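Local coordinates for protein anthranilate synthase component I (Streptococcus pneumoniae serotype 4, PDB 5KCK) that serves as the component-one chain of anthranilate synthase, an alpha+beta enzyme subunit built around large antiparallel beta sheets, at residues L260-V263 with V268-N271; E302-V307 with T326-V331. One frame throughout, in Å; residues are numbered along the deposited sequence.

Overall arrangement
Interaction 1 lies in the buried interior of the largest antiparallel sheet, whereas interaction 2 lies at its border, where helix 297-316 meets the outermost strand, 324-333. Their centres are 14 Å apart and they do not touch, but strand 338-347 runs between 267-270 and 324-333 and so belongs to the setting of both. Interaction 1 is a strand pair, held by main-chain hydrogen bonds and packed valines, with a hydroxyl and water face on its other side. Interaction 2 relies on van der Waals contacts of mixed side chains, partly exposed, and the polar link between its two segments passes through S342 of the intervening strand.

Interaction 1: residues L260-V263 with V268-N271; sequences LVSV and VTTN
S262 and T269 face each other as a hydrogen-bonded antiparallel pair. S262 N reaches T269 O at 3.1 Å, lying in the carbonyl plane, and T269 N returns to S262 O at 2.9 Å, tilted 21° from that plane. Both bonds are nearly straight, and weaker CA-H contacts from V261 and V268 support the same two oxygens.

The dense side belongs to the valines. V261 CG2 and V268 CG1 meet at 3.7 Å as the two side chains cross obliquely, each of these methyls set anti to its residue's main-chain nitrogen. V263, in the neighbouring non-hydrogen-bonded pair with V268, touches it more loosely, CG2 to CG2 at 4.4 Å. Branched apolar residues suit this face, because helix 354-361 covers it, T361 resting on V261 and A354 and A357 on V263.

The two strands form a beta hairpin inside the large sheet, flanked by strand 403-407 and strand 338-347. At the end of the hairpin away from its turn, L260 and V261 both bond to L405, a classic beta bulge. There the direct pairing gives way to a water that donates to L260 O and accepts from N271 N, while T270 CG2 packs against L260 O at 3.8 Å.

The other face is polar and partly exposed. Small hydroxyl residues suit it, keeping the strand pairing while offering a hydroxyl to solvent. S262 OG lies 3.6 Å from T269 CB, and a second water spans the hydroxyls, 3.2 Å from S262 OG and 2.7 Å from T269 OG1. T269 OG1 is also hydrogen-bonded to K345 NZ on the adjoining strand.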
ATOM      1  N   LEU A 260     -13.129  17.854  -8.483  1.00 21.70           N
ATOM      2  CA  LEU A 260     -14.140  18.787  -8.970  1.00 21.42           C
ATOM      3  C   LEU A 260     -15.417  18.049  -9.345  1.00 28.18           C
ATOM      4  O   LEU A 260     -16.502  18.391  -8.871  1.00 24.72           O
ATOM      5  CB  LEU A 260     -13.623  19.578 -10.177  1.00 20.70           C
ATOM      6  CG  LEU A 260     -14.677  20.467 -10.867  1.00 29.48           C
ATOM      7  CD1 LEU A 260     -14.937  21.766 -10.087  1.00 21.34           C
ATOM      8  CD2 LEU A 260     -14.318  20.781 -12.319  1.00 23.29           C
ATOM      9  N   VAL A 261     -15.300  17.026 -10.189  1.00 22.02           N
ATOM     10  CA  VAL A 261     -16.453  16.288 -10.685  1.00 19.62           C
ATOM     11  C   VAL A 261     -15.942  15.037 -11.376  1.00 30.63           C
ATOM     12  O   VAL A 261     -14.849  15.036 -11.954  1.00 28.72           O
ATOM     13  CB  VAL A 261     -17.301  17.142 -11.649  1.00 19.82           C
ATOM     14  CG1 VAL A 261     -16.563  17.352 -12.972  1.00 20.78           C
ATOM     15  CG2 VAL A 261     -18.670  16.514 -11.874  1.00 18.95           C
ATOM     16  N   SER A 262     -16.714  13.962 -11.306  1.00 24.10           N
ATOM     17  CA  SER A 262     -16.420  12.771 -12.074  1.00 18.47           C
ATOM     18  C   SER A 262     -17.699  12.262 -12.723  1.00 24.01           C
ATOM     19  O   SER A 262     -18.811  12.503 -12.241  1.00 27.19           O
ATOM     20  CB  SER A 262     -15.800  11.681 -11.209  1.00 19.05           C
ATOM     21  OG  SER A 262     -16.762  11.122 -10.339  1.00 30.42           O
ATOM     22  N   VAL A 263     -17.527  11.570 -13.838  1.00 18.92           N
ATOM     23  CA  VAL A 263     -18.620  10.910 -14.528  1.00 21.21           C
ATOM     24  C   VAL A 263     -18.206   9.471 -14.753  1.00 20.31           C
ATOM     25  O   VAL A 263     -17.129   9.214 -15.302  1.00 21.27           O
ATOM     26  CB  VAL A 263     -18.954  11.586 -15.865  1.00 16.65           C
ATOM     27  CG1 VAL A 263     -20.167  10.911 -16.501  1.00 22.42           C
ATOM     28  CG2 VAL A 263     -19.159  13.064 -15.662  1.00 17.15           C
ATOM     29  N   VAL A 268     -22.988  11.089 -12.423  1.00 20.92           N
ATOM     30  CA  VAL A 268     -22.187  12.265 -12.071  1.00 22.66           C
ATOM     31  C   VAL A 268     -22.026  12.313 -10.558  1.00 29.64           C
ATOM     32  O   VAL A 268     -23.008  12.180  -9.815  1.00 29.57           O
ATOM     33  CB  VAL A 268     -22.840  13.556 -12.591  1.00 24.29           C
ATOM     34  CG1 VAL A 268     -21.919  14.747 -12.381  1.00 18.85           C
ATOM     35  CG2 VAL A 268     -23.189  13.402 -14.046  1.00 30.56           C
ATOM     36  N   THR A 269     -20.795  12.515 -10.095  1.00 20.05           N
ATOM     37  CA  THR A 269     -20.490  12.530  -8.668  1.00 23.82           C
ATOM     38  C   THR A 269     -19.698  13.781  -8.314  1.00 22.91           C
ATOM     39  O   THR A 269     -18.760  14.146  -9.024  1.00 21.46           O
ATOM     40  CB  THR A 269     -19.680  11.287  -8.257  1.00 24.42           C
ATOM     41  OG1 THR A 269     -20.428  10.101  -8.552  1.00 26.03           O
ATOM     42  CG2 THR A 269     -19.332  11.320  -6.765  1.00 22.53           C
ATOM     43  N   THR A 270     -20.070  14.436  -7.213  1.00 22.89           N
ATOM     44  CA  THR A 270     -19.220  15.435  -6.587  1.00 22.95           C
ATOM     45  C   THR A 270     -18.934  15.014  -5.155  1.00 31.72           C
ATOM     46  O   THR A 270     -19.661  14.214  -4.558  1.00 28.49           O
ATOM     47  CB  THR A 270     -19.839  16.846  -6.584  1.00 31.76           C
ATOM     48  OG1 THR A 270     -21.064  16.841  -5.840  1.00 37.92           O
ATOM     49  CG2 THR A 270     -20.097  17.345  -7.998  1.00 32.16           C
ATOM     50  N   ASN A 271     -17.868  15.574  -4.602  1.00 24.78           N
ATOM     51  CA  ASN A 271     -17.381  15.200  -3.278  1.00 32.11           C
ATOM     52  C   ASN A 271     -17.076  16.483  -2.512  1.00 34.76           C
ATOM     53  O   ASN A 271     -15.910  16.876  -2.366  1.00 32.15           O
ATOM     54  CB  ASN A 271     -16.169  14.274  -3.402  1.00 25.82           C
ATOM     55  CG  ASN A 271     -15.584  13.897  -2.063  1.00 45.15           C
ATOM     56  OD1 ASN A 271     -14.379  14.023  -1.849  1.00 51.02           O
ATOM     57  ND2 ASN A 271     -16.434  13.443  -1.143  1.00 34.92           N
TER
HETATM   58  O   HOH W   1     -16.470  17.900  -6.016  1.00 35.86           O
HETATM   59  O   HOH W   2     -19.333   9.291 -10.865  1.00 26.84           O

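Interaction 2: residues E302-V307 with T326-V331; sequences EHRMLV and TKYMEV
H303 and M329 bring the two backbones nearest, their CA atoms 7.5 Å apart. The 302-307 segment is regular helix, and V307 N bonds to H303 O, so H303 and V307 lie one turn apart and both direct their CB toward segment 326-331. That segment is instead a broken edge strand, turning corners at K327 and M329, the latter with left-handed backbone angles; the break leaves Y328 and M329 to meet the helix.

The selenomethionine M329 lays its CG 3.7 Å from H303 CD2, approaching the imidazole obliquely. Its SE stands 5.2 Å from the ring centroid, a slanted chalcogen-aromatic contact. A long flexible side chain suits this irregular site, and M329 CB also covers one face of the Y328 ring, 3.9 Å above its plane. CG of Y328 lies anti to the backbone N (chi1 -178°), which sends the ring out to V307 edge first, CE1 4.0 Å from V307 CG2. Past this edge its hydroxyl reaches R304: OH rests 3.5 Å from CG and, in the guanidinium plane at its edge, 3.7 Å from NE. Guanidinium and phenol planes are 57° apart, an arrangement neither stacked nor hydrogen-bonded. Tyrosine and arginine suit this partly exposed border, each having an apolar part to pack and a polar end.

Helix 297-316 thus docks through apolar and aromatic contacts and the packing of the Y328 hydroxyl against R304. S342 OG on strand 338-347 satisfies both NE2 of the buried H303 and the peptide nitrogen of M329, which is consistent with that strand helping to position both helix and broken strand.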
ATOM      1  N   GLU A 302     -20.656  26.163   6.165  1.00 57.33           N
ATOM      2  CA  GLU A 302     -19.778  26.144   4.999  1.00 60.26           C
ATOM      3  C   GLU A 302     -19.958  24.858   4.204  1.00 51.79           C
ATOM      4  O   GLU A 302     -20.197  24.886   2.991  1.00 43.56           O
ATOM      5  CB  GLU A 302     -18.318  26.289   5.438  1.00 75.91           C
ATOM      6  CG  GLU A 302     -17.800  27.711   5.536  1.00 89.86           C
ATOM      7  CD  GLU A 302     -17.241  28.222   4.220  1.00 96.68           C
ATOM      8  OE1 GLU A 302     -17.519  29.390   3.872  1.00101.39           O
ATOM      9  OE2 GLU A 302     -16.524  27.458   3.532  1.00 93.85           O
ATOM     10  N   HIS A 303     -19.852  23.715   4.882  1.00 48.99           N
ATOM     11  CA  HIS A 303     -19.947  22.437   4.193  1.00 46.64           C
ATOM     12  C   HIS A 303     -21.327  22.245   3.572  1.00 49.24           C
ATOM     13  O   HIS A 303     -21.447  21.880   2.398  1.00 40.35           O
ATOM     14  CB  HIS A 303     -19.635  21.299   5.157  1.00 43.35           C
ATOM     15  CG  HIS A 303     -19.743  19.948   4.526  1.00 45.26           C
ATOM     16  ND1 HIS A 303     -18.709  19.374   3.820  1.00 42.27           N
ATOM     17  CD2 HIS A 303     -20.773  19.071   4.469  1.00 42.28           C
ATOM     18  CE1 HIS A 303     -19.093  18.195   3.363  1.00 43.13           C
ATOM     19  NE2 HIS A 303     -20.340  17.985   3.746  1.00 44.73           N
ATOM     20  N   ARG A 304     -22.382  22.472   4.356  1.00 38.86           N
ATOM     21  CA  ARG A 304     -23.737  22.325   3.843  1.00 44.73           C
ATOM     22  C   ARG A 304     -23.940  23.154   2.579  1.00 44.94           C
ATOM     23  O   ARG A 304     -24.584  22.705   1.624  1.00 42.85           O
ATOM     24  CB  ARG A 304     -24.727  22.732   4.931  1.00 40.49           C
ATOM     25  CG  ARG A 304     -26.146  22.284   4.730  1.00 54.51           C
ATOM     26  CD  ARG A 304     -26.973  22.657   5.961  1.00 55.97           C
ATOM     27  NE  ARG A 304     -26.254  22.355   7.198  1.00 64.97           N
ATOM     28  CZ  ARG A 304     -25.918  23.252   8.126  1.00 65.45           C
ATOM     29  NH1 ARG A 304     -26.250  24.531   7.983  1.00 56.21           N
ATOM     30  NH2 ARG A 304     -25.256  22.863   9.207  1.00 67.59           N
HETATM   31  N   MSE A 305     -23.372  24.357   2.547  1.00 47.20           N
HETATM   32  CA  MSE A 305     -23.470  25.248   1.400  1.00 47.38           C
HETATM   33  C   MSE A 305     -22.844  24.601   0.167  1.00 43.70           C
HETATM   34  O   MSE A 305     -23.357  24.729  -0.944  1.00 36.46           O
HETATM   35  CB  MSE A 305     -22.789  26.580   1.712  1.00 63.73           C
HETATM   36  CG  MSE A 305     -23.472  27.807   1.138  1.00 91.90           C
HETATM   37 SE   MSE A 305     -23.433  29.324   2.385  1.00122.05          SE
HETATM   38  CE  MSE A 305     -24.798  28.742   3.656  1.00121.18           C
ATOM     39  N   LEU A 306     -21.733  23.892   0.376  1.00 33.78           N
ATOM     40  CA  LEU A 306     -21.080  23.213  -0.738  1.00 33.67           C
ATOM     41  C   LEU A 306     -21.864  21.980  -1.166  1.00 37.42           C
ATOM     42  O   LEU A 306     -21.910  21.652  -2.355  1.00 29.43           O
ATOM     43  CB  LEU A 306     -19.650  22.830  -0.365  1.00 31.96           C
ATOM     44  CG  LEU A 306     -18.648  23.013  -1.496  1.00 57.57           C
ATOM     45  CD1 LEU A 306     -18.389  24.493  -1.746  1.00 55.99           C
ATOM     46  CD2 LEU A 306     -17.366  22.279  -1.177  1.00 62.67           C
ATOM     47  N   VAL A 307     -22.478  21.277  -0.211  1.00 38.01           N
ATOM     48  CA  VAL A 307     -23.330  20.146  -0.569  1.00 31.32           C
ATOM     49  C   VAL A 307     -24.495  20.622  -1.424  1.00 30.76           C
ATOM     50  O   VAL A 307     -24.803  20.038  -2.468  1.00 31.09           O
ATOM     51  CB  VAL A 307     -23.818  19.413   0.693  1.00 41.93           C
ATOM     52  CG1 VAL A 307     -24.766  18.278   0.319  1.00 32.20           C
ATOM     53  CG2 VAL A 307     -22.632  18.883   1.488  1.00 33.39           C
ATOM     54  N   THR A 326     -25.424  10.581  -0.657  1.00 43.39           N
ATOM     55  CA  THR A 326     -25.249   9.194  -0.235  1.00 45.48           C
ATOM     56  C   THR A 326     -24.339   9.066   0.963  1.00 49.05           C
ATOM     57  O   THR A 326     -24.318   8.013   1.609  1.00 65.14           O
ATOM     58  CB  THR A 326     -24.669   8.348  -1.370  1.00 53.16           C
ATOM     59  OG1 THR A 326     -23.336   8.787  -1.656  1.00 47.29           O
ATOM     60  CG2 THR A 326     -25.530   8.470  -2.632  1.00 64.83           C
ATOM     61  N   LYS A 327     -23.582  10.109   1.258  1.00 45.27           N
ATOM     62  CA  LYS A 327     -22.713  10.142   2.421  1.00 52.25           C
ATOM     63  C   LYS A 327     -22.706  11.599   2.831  1.00 62.73           C
ATOM     64  O   LYS A 327     -22.407  12.459   1.997  1.00 69.71           O
ATOM     65  CB  LYS A 327     -21.314   9.638   2.066  1.00 49.74           C
ATOM     66  CG  LYS A 327     -20.483   9.213   3.232  1.00 51.61           C
ATOM     67  CD  LYS A 327     -19.232   8.483   2.762  1.00 58.97           C
ATOM     68  CE  LYS A 327     -19.572   7.155   2.099  1.00 59.78           C
ATOM     69  NZ  LYS A 327     -18.345   6.335   1.854  1.00 58.40           N
ATOM     70  N   TYR A 328     -23.109  11.894   4.065  1.00 46.15           N
ATOM     71  CA  TYR A 328     -23.416  13.273   4.422  1.00 38.69           C
ATOM     72  C   TYR A 328     -22.624  13.709   5.640  1.00 42.06           C
ATOM     73  O   TYR A 328     -22.776  13.136   6.724  1.00 42.75           O
ATOM     74  CB  TYR A 328     -24.905  13.488   4.688  1.00 40.52           C
ATOM     75  CG  TYR A 328     -25.161  14.939   5.002  1.00 37.93           C
ATOM     76  CD1 TYR A 328     -24.716  15.928   4.127  1.00 36.75           C
ATOM     77  CD2 TYR A 328     -25.805  15.330   6.168  1.00 40.00           C
ATOM     78  CE1 TYR A 328     -24.915  17.258   4.385  1.00 41.45           C
ATOM     79  CE2 TYR A 328     -26.014  16.672   6.440  1.00 44.56           C
ATOM     80  CZ  TYR A 328     -25.564  17.631   5.540  1.00 49.79           C
ATOM     81  OH  TYR A 328     -25.747  18.974   5.768  1.00 53.00           O
HETATM   82  N   MSE A 329     -21.828  14.758   5.459  1.00 41.45           N
HETATM   83  CA  MSE A 329     -21.103  15.436   6.524  1.00 51.47           C
HETATM   84  C   MSE A 329     -20.419  14.480   7.479  1.00 51.99           C
HETATM   85  O   MSE A 329     -20.375  14.707   8.684  1.00 55.23           O
HETATM   86  CB  MSE A 329     -22.035  16.360   7.297  1.00 60.48           C
HETATM   87  CG  MSE A 329     -21.327  17.593   7.814  1.00 75.88           C
HETATM   88 SE   MSE A 329     -22.557  18.969   8.379  1.00 91.90          SE
HETATM   89  CE  MSE A 329     -23.537  17.970   9.745  1.00 89.53           C
ATOM     90  N   GLU A 330     -19.910  13.388   6.927  1.00 50.31           N
ATOM     91  CA  GLU A 330     -18.992  12.563   7.681  1.00 55.43           C
ATOM     92  C   GLU A 330     -17.625  13.234   7.701  1.00 62.03           C
ATOM     93  O   GLU A 330     -17.319  14.115   6.894  1.00 63.51           O
ATOM     94  CB  GLU A 330     -18.929  11.157   7.092  1.00 53.78           C
ATOM     95  CG  GLU A 330     -20.131  10.323   7.497  1.00 56.88           C
ATOM     96  CD  GLU A 330     -20.316   9.087   6.651  1.00 61.48           C
ATOM     97  OE1 GLU A 330     -19.326   8.621   6.043  1.00 59.55           O
ATOM     98  OE2 GLU A 330     -21.462   8.585   6.593  1.00 64.68           O
ATOM     99  N   VAL A 331     -16.811  12.843   8.668  1.00 68.15           N
ATOM    100  CA  VAL A 331     -15.597  13.576   8.995  1.00 68.73           C
ATOM    101  C   VAL A 331     -14.394  12.803   8.468  1.00 61.92           C
ATOM    102  O   VAL A 331     -14.292  11.585   8.669  1.00 61.16           O
ATOM    103  CB  VAL A 331     -15.514  13.832  10.509  1.00 67.11           C
ATOM    104  CG1 VAL A 331     -16.190  12.688  11.267  1.00 70.30           C
ATOM    105  CG2 VAL A 331     -14.076  14.034  10.945  1.00 60.16           C
TER